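Local structure of protein ShdD (Sedimentibacter hydroxybenzoicus, 7AE5) at residues H[3-8]-H[47-52]; H[12-17]-H[25-30]; H[21-26]-H[34-39]. The protein takes part in the anaerobic, non-oxidative decarboxylation and detoxification of phenolic compounds as the small zinc-binding subunit of a decarboxylase hetero-complex, its precise role remaining unknown. One frame throughout, in Å; residues are numbered along the deposited sequence.

Contact 1 (H[3-8]-H[47-52]); sequences CHRCGS and FKLDDN. With ZN (zinc ion), chain Z.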
loop_
_atom_site.group_PDB
_atom_site.type_symbol
_atom_site.label_atom_id
_atom_site.label_comp_id
_atom_site.label_asym_id
_atom_site.label_seq_id
_atom_site.Cartn_x
_atom_site.Cartn_y
_atom_site.Cartn_z
ATOM N N CYS H 3 48.376 -25.918 -6.155
ATOM C CA CYS H 3 47.696 -24.686 -5.788
ATOM C C CYS H 3 46.353 -25.013 -5.143
ATOM O O CYS H 3 45.541 -25.747 -5.714
ATOM C CB CYS H 3 47.504 -23.807 -7.023
ATOM S SG CYS H 3 46.230 -22.544 -6.851
ATOM N N HIS H 4 46.121 -24.468 -3.947
ATOM C CA HIS H 4 44.932 -24.826 -3.180
ATOM C C HIS H 4 43.641 -24.349 -3.833
ATOM O O HIS H 4 42.573 -24.884 -3.520
ATOM C CB HIS H 4 45.034 -24.257 -1.763
ATOM C CG HIS H 4 46.204 -24.777 -0.987
ATOM N ND1 HIS H 4 47.470 -24.249 -1.109
ATOM C CD2 HIS H 4 46.299 -25.779 -0.082
ATOM C CE1 HIS H 4 48.296 -24.903 -0.311
ATOM N NE2 HIS H 4 47.611 -25.836 0.324
ATOM N N ARG H 5 43.712 -23.368 -4.731
ATOM C CA ARG H 5 42.512 -22.789 -5.321
ATOM C C ARG H 5 42.082 -23.510 -6.596
ATOM O O ARG H 5 40.911 -23.871 -6.741
ATOM C CB ARG H 5 42.737 -21.302 -5.611
ATOM C CG ARG H 5 41.651 -20.668 -6.462
ATOM C CD ARG H 5 41.504 -19.193 -6.142
ATOM N NE ARG H 5 42.421 -18.371 -6.922
ATOM C CZ ARG H 5 42.531 -17.056 -6.801
ATOM N NH1 ARG H 5 41.801 -16.378 -5.931
ATOM N NH2 ARG H 5 43.399 -16.404 -7.570
ATOM N N CYS H 6 43.011 -23.724 -7.525
ATOM C CA CYS H 6 42.686 -24.311 -8.816
ATOM C C CYS H 6 43.320 -25.678 -9.037
ATOM O O CYS H 6 43.091 -26.287 -10.088
ATOM C CB CYS H 6 43.096 -23.358 -9.943
ATOM S SG CYS H 6 44.850 -23.388 -10.330
ATOM N N GLY H 7 44.103 -26.177 -8.083
ATOM C CA GLY H 7 44.662 -27.510 -8.162
ATOM C C GLY H 7 45.840 -27.679 -9.093
ATOM O O GLY H 7 46.343 -28.801 -9.227
ATOM N N SER H 8 46.304 -26.612 -9.736
ATOM C CA SER H 8 47.406 -26.732 -10.679
ATOM C C SER H 8 48.714 -27.042 -9.959
ATOM O O SER H 8 48.957 -26.591 -8.836
ATOM C CB SER H 8 47.554 -25.447 -11.492
ATOM O OG SER H 8 48.893 -25.264 -11.914
ATOM N N PHE H 47 35.067 -20.293 -4.125
ATOM C CA PHE H 47 36.205 -19.510 -4.585
ATOM C C PHE H 47 37.245 -20.346 -5.317
ATOM O O PHE H 47 38.212 -19.783 -5.837
ATOM C CB PHE H 47 36.861 -18.783 -3.405
ATOM C CG PHE H 47 35.989 -17.723 -2.793
ATOM C CD1 PHE H 47 35.273 -16.851 -3.597
ATOM C CD2 PHE H 47 35.879 -17.605 -1.420
ATOM C CE1 PHE H 47 34.465 -15.876 -3.039
ATOM C CE2 PHE H 47 35.073 -16.634 -0.856
ATOM C CZ PHE H 47 34.367 -15.768 -1.667
ATOM N N LYS H 48 37.070 -21.664 -5.369
ATOM C CA LYS H 48 37.961 -22.507 -6.153
ATOM C C LYS H 48 37.769 -22.232 -7.640
ATOM O O LYS H 48 36.670 -21.911 -8.100
ATOM C CB LYS H 48 37.702 -23.984 -5.855
ATOM C CG LYS H 48 38.203 -24.444 -4.495
ATOM C CD LYS H 48 37.969 -25.932 -4.290
ATOM C CE LYS H 48 38.641 -26.422 -3.019
ATOM N NZ LYS H 48 38.428 -27.881 -2.816
ATOM N N LEU H 49 38.855 -22.362 -8.394
ATOM C CA LEU H 49 38.846 -22.085 -9.820
ATOM C C LEU H 49 39.196 -23.343 -10.603
ATOM O O LEU H 49 39.795 -24.284 -10.074
ATOM C CB LEU H 49 39.828 -20.960 -10.172
ATOM C CG LEU H 49 39.499 -19.583 -9.593
ATOM C CD1 LEU H 49 40.589 -18.578 -9.939
ATOM C CD2 LEU H 49 38.143 -19.110 -10.093
ATOM N N ASP H 50 38.799 -23.352 -11.871
ATOM C CA ASP H 50 39.203 -24.393 -12.808
ATOM C C ASP H 50 39.494 -23.725 -14.148
ATOM O O ASP H 50 39.576 -22.498 -14.248
ATOM C CB ASP H 50 38.144 -25.504 -12.901
ATOM C CG ASP H 50 36.786 -25.005 -13.387
ATOM O OD1 ASP H 50 36.707 -23.950 -14.051
ATOM O OD2 ASP H 50 35.779 -25.688 -13.102
ATOM N N ASP H 51 39.636 -24.542 -15.192
ATOM C CA ASP H 51 39.948 -24.000 -16.510
ATOM C C ASP H 51 38.761 -23.247 -17.099
ATOM O O ASP H 51 38.940 -22.221 -17.765
ATOM C CB ASP H 51 40.390 -25.125 -17.444
ATOM C CG ASP H 51 41.447 -26.013 -16.823
ATOM O OD1 ASP H 51 42.648 -25.771 -17.067
ATOM O OD2 ASP H 51 41.076 -26.952 -16.085
ATOM N N ASN H 52 37.542 -23.736 -16.863
ATOM C CA ASN H 52 36.373 -23.113 -17.474
ATOM C C ASN H 52 35.975 -21.828 -16.758
ATOM O O ASN H 52 35.588 -20.852 -17.410
ATOM C CB ASN H 52 35.202 -24.095 -17.501
ATOM C CG ASN H 52 34.455 -24.069 -18.820
ATOM O OD1 ASN H 52 33.650 -23.173 -19.072
ATOM N ND2 ASN H 52 34.727 -25.051 -19.674
HETATM ZN ZN ZN Z . 45.955 -21.799 -9.039
#

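Contact 2 (H[12-17]-H[25-30]); sequences RKMVDS and VYVCEK. With ZN (zinc ion), chain Z.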
loop_
_atom_site.group_PDB
_atom_site.type_symbol
_atom_site.label_atom_id
_atom_site.label_comp_id
_atom_site.label_asym_id
_atom_site.label_seq_id
_atom_site.Cartn_x
_atom_site.Cartn_y
_atom_site.Cartn_z
ATOM N N ARG H 12 55.349 -22.010 -8.392
ATOM C CA ARG H 12 56.749 -21.662 -8.207
ATOM C C ARG H 12 56.901 -20.853 -6.927
ATOM O O ARG H 12 55.927 -20.348 -6.362
ATOM C CB ARG H 12 57.297 -20.871 -9.401
ATOM C CG ARG H 12 56.709 -19.479 -9.530
ATOM C CD ARG H 12 57.313 -18.724 -10.701
ATOM N NE ARG H 12 56.680 -17.424 -10.879
ATOM C CZ ARG H 12 57.104 -16.300 -10.316
ATOM N NH1 ARG H 12 58.180 -16.275 -9.546
ATOM N NH2 ARG H 12 56.431 -15.174 -10.530
ATOM N N LYS H 13 58.146 -20.734 -6.473
ATOM C CA LYS H 13 58.451 -19.975 -5.268
ATOM C C LYS H 13 58.591 -18.497 -5.605
ATOM O O LYS H 13 59.432 -18.117 -6.428
ATOM C CB LYS H 13 59.727 -20.494 -4.615
ATOM C CG LYS H 13 60.211 -19.618 -3.478
ATOM C CD LYS H 13 60.825 -20.446 -2.376
ATOM C CE LYS H 13 62.140 -21.058 -2.815
ATOM N NZ LYS H 13 63.116 -20.005 -3.200
ATOM N N MET H 14 57.772 -17.663 -4.964
ATOM C CA MET H 14 57.852 -16.223 -5.176
ATOM C C MET H 14 59.053 -15.625 -4.453
ATOM O O MET H 14 59.925 -15.011 -5.078
ATOM C CB MET H 14 56.556 -15.553 -4.714
ATOM C CG MET H 14 56.187 -14.306 -5.493
ATOM S SD MET H 14 55.061 -13.250 -4.564
ATOM C CE MET H 14 53.513 -14.111 -4.826
ATOM N N VAL H 15 59.117 -15.802 -3.134
ATOM C CA VAL H 15 60.174 -15.211 -2.324
ATOM C C VAL H 15 60.473 -16.123 -1.146
ATOM O O VAL H 15 59.628 -16.910 -0.710
ATOM C CB VAL H 15 59.790 -13.801 -1.814
ATOM C CG1 VAL H 15 60.047 -12.748 -2.880
ATOM C CG2 VAL H 15 58.336 -13.784 -1.363
ATOM N N ASP H 16 61.692 -16.009 -0.636
ATOM C CA ASP H 16 62.044 -16.508 0.682
ATOM C C ASP H 16 61.829 -15.405 1.712
ATOM O O ASP H 16 61.698 -14.228 1.374
ATOM C CB ASP H 16 63.499 -16.977 0.713
ATOM C CG ASP H 16 63.646 -18.444 0.375
ATOM O OD1 ASP H 16 63.809 -18.772 -0.819
ATOM O OD2 ASP H 16 63.618 -19.268 1.311
ATOM N N SER H 17 61.796 -15.798 2.977
ATOM C CA SER H 17 61.656 -14.812 4.041
ATOM C C SER H 17 62.908 -13.942 4.096
ATOM O O SER H 17 64.024 -14.475 4.124
ATOM C CB SER H 17 61.419 -15.495 5.385
ATOM O OG SER H 17 62.406 -16.480 5.637
ATOM N N VAL H 25 57.044 -18.092 0.189
ATOM C CA VAL H 25 55.760 -17.751 -0.412
ATOM C C VAL H 25 55.701 -18.362 -1.803
ATOM O O VAL H 25 56.614 -18.162 -2.613
ATOM C CB VAL H 25 55.534 -16.230 -0.475
ATOM C CG1 VAL H 25 54.137 -15.932 -0.992
ATOM C CG2 VAL H 25 55.736 -15.607 0.894
ATOM N N TYR H 26 54.633 -19.102 -2.076
ATOM C CA TYR H 26 54.411 -19.739 -3.364
ATOM C C TYR H 26 53.285 -19.028 -4.100
ATOM O O TYR H 26 52.431 -18.381 -3.490
ATOM C CB TYR H 26 54.079 -21.223 -3.183
ATOM C CG TYR H 26 55.089 -21.945 -2.324
ATOM C CD1 TYR H 26 56.328 -22.306 -2.833
ATOM C CD2 TYR H 26 54.812 -22.248 -0.997
ATOM C CE1 TYR H 26 57.259 -22.959 -2.050
ATOM C CE2 TYR H 26 55.738 -22.901 -0.206
ATOM C CZ TYR H 26 56.958 -23.253 -0.737
ATOM O OH TYR H 26 57.882 -23.903 0.047
ATOM N N VAL H 27 53.297 -19.144 -5.426
ATOM C CA VAL H 27 52.294 -18.505 -6.272
ATOM C C VAL H 27 51.975 -19.422 -7.444
ATOM O O VAL H 27 52.873 -20.015 -8.053
ATOM C CB VAL H 27 52.756 -17.112 -6.760
ATOM C CG1 VAL H 27 54.088 -17.204 -7.498
ATOM C CG2 VAL H 27 51.685 -16.460 -7.635
ATOM N N CYS H 28 50.686 -19.549 -7.745
ATOM C CA CYS H 28 50.235 -20.346 -8.875
ATOM C C CYS H 28 50.397 -19.553 -10.165
ATOM O O CYS H 28 50.012 -18.382 -10.235
ATOM C CB CYS H 28 48.776 -20.754 -8.677
ATOM S SG CYS H 28 48.017 -21.551 -10.099
ATOM N N GLU H 29 50.974 -20.189 -11.184
ATOM C CA GLU H 29 51.174 -19.522 -12.463
ATOM C C GLU H 29 49.939 -19.562 -13.352
ATOM O O GLU H 29 49.934 -18.916 -14.405
ATOM C CB GLU H 29 52.367 -20.136 -13.199
ATOM C CG GLU H 29 53.709 -19.863 -12.531
ATOM C CD GLU H 29 54.860 -19.824 -13.517
ATOM O OE1 GLU H 29 54.797 -19.029 -14.480
ATOM O OE2 GLU H 29 55.833 -20.584 -13.328
ATOM N N LYS H 30 48.897 -20.293 -12.959
ATOM C CA LYS H 30 47.664 -20.317 -13.736
ATOM C C LYS H 30 46.645 -19.297 -13.231
ATOM O O LYS H 30 46.055 -18.563 -14.030
ATOM C CB LYS H 30 47.053 -21.722 -13.725
ATOM C CG LYS H 30 46.193 -22.017 -14.944
ATOM C CD LYS H 30 44.900 -22.724 -14.568
ATOM C CE LYS H 30 45.104 -24.218 -14.409
ATOM N NZ LYS H 30 43.806 -24.948 -14.382
HETATM ZN ZN ZN Z . 45.955 -21.799 -9.039
#

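Contact 3 (H[21-26]-H[34-39]); sequences DAWEVY and SWRSTE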
loop_
_atom_site.group_PDB
_atom_site.type_symbol
_atom_site.label_atom_id
_atom_site.label_comp_id
_atom_site.label_asym_id
_atom_site.label_seq_id
_atom_site.Cartn_x
_atom_site.Cartn_y
_atom_site.Cartn_z
ATOM N N ASP H 21 65.153 -18.247 7.896
ATOM C CA ASP H 21 64.409 -19.213 7.098
ATOM C C ASP H 21 63.083 -19.518 7.783
ATOM O O ASP H 21 62.783 -20.675 8.098
ATOM C CB ASP H 21 65.226 -20.492 6.886
ATOM C CG ASP H 21 64.622 -21.406 5.830
ATOM O OD1 ASP H 21 63.801 -22.282 6.182
ATOM O OD2 ASP H 21 64.966 -21.242 4.641
ATOM N N ALA H 22 62.285 -18.480 8.031
ATOM C CA ALA H 22 61.007 -18.683 8.700
ATOM C C ALA H 22 59.960 -19.259 7.755
ATOM O O ALA H 22 59.164 -20.114 8.159
ATOM C CB ALA H 22 60.514 -17.367 9.303
ATOM N N TRP H 23 59.944 -18.813 6.500
ATOM C CA TRP H 23 58.892 -19.226 5.580
ATOM C C TRP H 23 59.303 -18.919 4.147
ATOM O O TRP H 23 60.314 -18.263 3.885
ATOM C CB TRP H 23 57.565 -18.533 5.907
ATOM C CG TRP H 23 57.706 -17.069 6.209
ATOM C CD1 TRP H 23 57.666 -16.482 7.438
ATOM C CD2 TRP H 23 57.899 -16.006 5.264
ATOM N NE1 TRP H 23 57.828 -15.123 7.322
ATOM C CE2 TRP H 23 57.971 -14.805 5.997
ATOM C CE3 TRP H 23 58.017 -15.953 3.872
ATOM C CZ2 TRP H 23 58.158 -13.567 5.387
ATOM C CZ3 TRP H 23 58.202 -14.724 3.268
ATOM C CH2 TRP H 23 58.270 -13.547 4.025
ATOM N N GLU H 24 58.485 -19.415 3.221
ATOM C CA GLU H 24 58.550 -19.080 1.808
ATOM C C GLU H 24 57.140 -18.750 1.340
ATOM O O GLU H 24 56.156 -19.076 2.008
ATOM C CB GLU H 24 59.133 -20.235 0.977
ATOM C CG GLU H 24 60.216 -21.033 1.702
ATOM C CD GLU H 24 61.158 -21.772 0.762
ATOM O OE1 GLU H 24 60.660 -22.520 -0.110
ATOM O OE2 GLU H 24 62.393 -21.623 0.908
ATOM N N VAL H 25 57.044 -18.092 0.189
ATOM C CA VAL H 25 55.760 -17.751 -0.412
ATOM C C VAL H 25 55.701 -18.362 -1.803
ATOM O O VAL H 25 56.614 -18.162 -2.613
ATOM C CB VAL H 25 55.534 -16.230 -0.475
ATOM C CG1 VAL H 25 54.137 -15.932 -0.992
ATOM C CG2 VAL H 25 55.736 -15.607 0.894
ATOM N N TYR H 26 54.633 -19.102 -2.076
ATOM C CA TYR H 26 54.411 -19.739 -3.364
ATOM C C TYR H 26 53.285 -19.028 -4.100
ATOM O O TYR H 26 52.431 -18.381 -3.490
ATOM C CB TYR H 26 54.079 -21.223 -3.183
ATOM C CG TYR H 26 55.089 -21.945 -2.324
ATOM C CD1 TYR H 26 56.328 -22.306 -2.833
ATOM C CD2 TYR H 26 54.812 -22.248 -0.997
ATOM C CE1 TYR H 26 57.259 -22.959 -2.050
ATOM C CE2 TYR H 26 55.738 -22.901 -0.206
ATOM C CZ TYR H 26 56.958 -23.253 -0.737
ATOM O OH TYR H 26 57.882 -23.903 0.047
ATOM N N SER H 34 48.425 -17.016 -4.259
ATOM C CA SER H 34 49.688 -17.071 -3.540
ATOM C C SER H 34 49.435 -17.362 -2.068
ATOM O O SER H 34 48.368 -17.048 -1.532
ATOM C CB SER H 34 50.480 -15.766 -3.688
ATOM O OG SER H 34 49.789 -14.680 -3.100
ATOM N N TRP H 35 50.430 -17.965 -1.418
ATOM C CA TRP H 35 50.286 -18.339 -0.018
ATOM C C TRP H 35 51.656 -18.587 0.596
ATOM O O TRP H 35 52.625 -18.908 -0.098
ATOM C CB TRP H 35 49.392 -19.575 0.142
ATOM C CG TRP H 35 49.997 -20.853 -0.357
ATOM C CD1 TRP H 35 50.692 -21.773 0.374
ATOM C CD2 TRP H 35 49.948 -21.360 -1.696
ATOM N NE1 TRP H 35 51.083 -22.817 -0.428
ATOM C CE2 TRP H 35 50.639 -22.588 -1.703
ATOM C CE3 TRP H 35 49.391 -20.893 -2.891
ATOM C CZ2 TRP H 35 50.786 -23.356 -2.858
ATOM C CZ3 TRP H 35 49.538 -21.656 -4.035
ATOM C CH2 TRP H 35 50.230 -22.874 -4.010
ATOM N N ARG H 36 51.715 -18.431 1.915
ATOM C CA ARG H 36 52.923 -18.673 2.688
ATOM C C ARG H 36 52.999 -20.136 3.102
ATOM O O ARG H 36 51.977 -20.789 3.336
ATOM C CB ARG H 36 52.951 -17.779 3.931
ATOM C CG ARG H 36 54.337 -17.323 4.356
ATOM C CD ARG H 36 54.269 -16.466 5.612
ATOM N NE ARG H 36 53.333 -15.356 5.471
ATOM C CZ ARG H 36 53.628 -14.195 4.903
ATOM N NH1 ARG H 36 54.830 -13.954 4.407
ATOM N NH2 ARG H 36 52.692 -13.252 4.831
ATOM N N SER H 37 54.230 -20.649 3.196
ATOM C CA SER H 37 54.433 -22.032 3.615
ATOM C C SER H 37 53.908 -22.291 5.020
ATOM O O SER H 37 53.627 -23.444 5.363
ATOM C CB SER H 37 55.919 -22.394 3.539
ATOM O OG SER H 37 56.698 -21.533 4.353
ATOM N N THR H 38 53.769 -21.246 5.839
ATOM C CA THR H 38 53.222 -21.396 7.182
ATOM C C THR H 38 51.707 -21.537 7.187
ATOM O O THR H 38 51.151 -22.063 8.158
ATOM C CB THR H 38 53.629 -20.204 8.052
ATOM O OG1 THR H 38 53.029 -19.007 7.540
ATOM C CG2 THR H 38 55.140 -20.044 8.061
ATOM N N GLU H 39 51.030 -21.083 6.136
ATOM C CA GLU H 39 49.588 -21.230 6.036
ATOM C C GLU H 39 49.219 -22.649 5.615
ATOM O O GLU H 39 50.023 -23.390 5.044
ATOM C CB GLU H 39 49.006 -20.238 5.028
ATOM C CG GLU H 39 48.954 -18.796 5.492
ATOM C CD GLU H 39 48.176 -17.912 4.532
ATOM O OE1 GLU H 39 48.792 -17.381 3.583
ATOM O OE2 GLU H 39 46.951 -17.747 4.725
#

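Contact 1 (H[3-8]-H[47-52])
R5 and L49 join the first CxxC turn of a four-cysteine zinc site, the knuckle formed by 3-8, to the extended segment 47-52 that leads into helix 51-55. The tight part is backbone against backbone, where R5-C6 runs beside K48-L49. L49 N donates to R5 O over 3.0 Å, approaching from well above the carbonyl plane, and the same oxygen lies against CA and CB of K48. One residue further on, C6 CA makes a CA-H...O contact of 3.2 Å with L49 O. The side chains of R5 and L49 run alongside each other in the same direction: R5 CG starts anti to its own N (chi1 169°), and the bend at chi3 sets the guanidinium with one face against the L49 methyl CD1, which lies 3.5 Å from R5 NE. At the charged end, NH2 bonds C31 O of the same chain, and NH1 bonds G274 O of a Phenolic acid decarboxylase chain; the second bond ties the knuckle to the partner subunit.

The solvent side is looser. K48 is exposed and stretches its chain away from the turn, touching R5 O through CB and CG, and H4 leads off to meet W35 edge-to-face. F47 also leads away from the knuckle, but its ring is packed edge-to-face on Y283 of the Phenolic acid decarboxylase chain.

Inside the knuckle the thiolates are held by both metal and backbone. S8 N donates to C6 SG, while C3 SG, 2.3 Å from the zinc ion, also accepts a nearly straight bond from C6 N at 3.5 Å.

Contact 2 (H[12-17]-H[25-30])
R12 opens the antiparallel pairing with V27 through two backbone bonds. R12 N donates to V27 O, and V27 N returns a bond of 3.0 Å to R12 O. The R12 side chain runs alongside V27, whose CG1 sits 4.1 Å above the centre of the guanidinium plane. The E29 carboxylate stands almost perpendicular to that plane, with OE2 3.5 Å from R12 CD; the firm charge partner of R12 is D173 of a Phenolic acid decarboxylase chain. K13, on the opposite sheet face, sets its CA 4.0 Å from Y26 CD1 and bends its chain to bring NZ into a salt bridge with D16. M14 N then gives a short bond of 2.7 Å to V25 O, in the carbonyl plane, while its chain crosses V27 at about a right angle and its methyl CE rests 3.6 Å from V27 CB. V15 N reaches the same V25 O only weakly, but V15 O accepts V25 N, and V15 CG2 packs beside V25 CB. With M14 and V15 both facing V25, the register slips by one residue: a classic beta bulge in the hairpin of strands 11-16 and 24-28, whose second strand ends at the zinc ligand C28.

Contact 3 (H[21-26]-H[34-39])
E24 O accepts S37 N at 2.8 Å, nearly in line with its carbonyl bond, and R36 CA comes up to the same oxygen in a CA-H...O contact. This pairing lies at the open end of the antiparallel beta hairpin made by strands 24-28 and 34-36. S37 also answers with its side chain: OG, placed between its own N and carbonyl carbon (chi1 58°), receives E24 N at 3.0 Å, so the hydroxyl stands in for a backbone acceptor where strand 34-36 gives way to the type I turn R36-E39. Further along, Y26 and W35 form a hydrogen-bonded pair, bonded in both directions.

Each face of the hairpin carries an aromatic contact. On one, Y26 lays CB over a face of the W35 indole, nearer its rim, in a CH-pi contact with the six-membered ring, while the Y26 ring and the five-membered ring of W35 meet obliquely, their planes 47° apart. On the V25 side, the R36 chain passes over a face of W23, with CD 3.7 Å from the centroid of the five-membered ring.

The bend at chi3 of R36 (-53°) then carries its guanidinium above the six-membered ring as a cation-pi pair, steeply inclined to it. The outer ends of both residues go to a Phenolic acid decarboxylase chain, W23 NE1 to K57 O and R36 NH2 to E31. Of the guanidinium, it is R36 NH1 that comes closest to the indole, 3.3 Å above its plane.

How the contacts relate
Contacts 2 and 3 are the two halves of one three-stranded antiparallel sheet, in the order 11-16, 24-28, 34-36; they share V25 and Y26 on the central strand, and their centres are about 8 Å apart. Contact 1 lies about 16 Å from contact 2 and 19 Å from contact 3, centre to centre, and joins the knuckle ahead of the sheet to the segment entering helix 51-55, so both hairpins fall between its ends in sequence. The zinc ion links C3 and C6 of contact 1 to C28 of contact 2, with C31 as fourth ligand, and a D51-K30 salt bridge adds a second tie. All three contacts adjoin Phenolic acid decarboxylase, consistent with a small zinc-stabilised sheet docked on the partner enzyme.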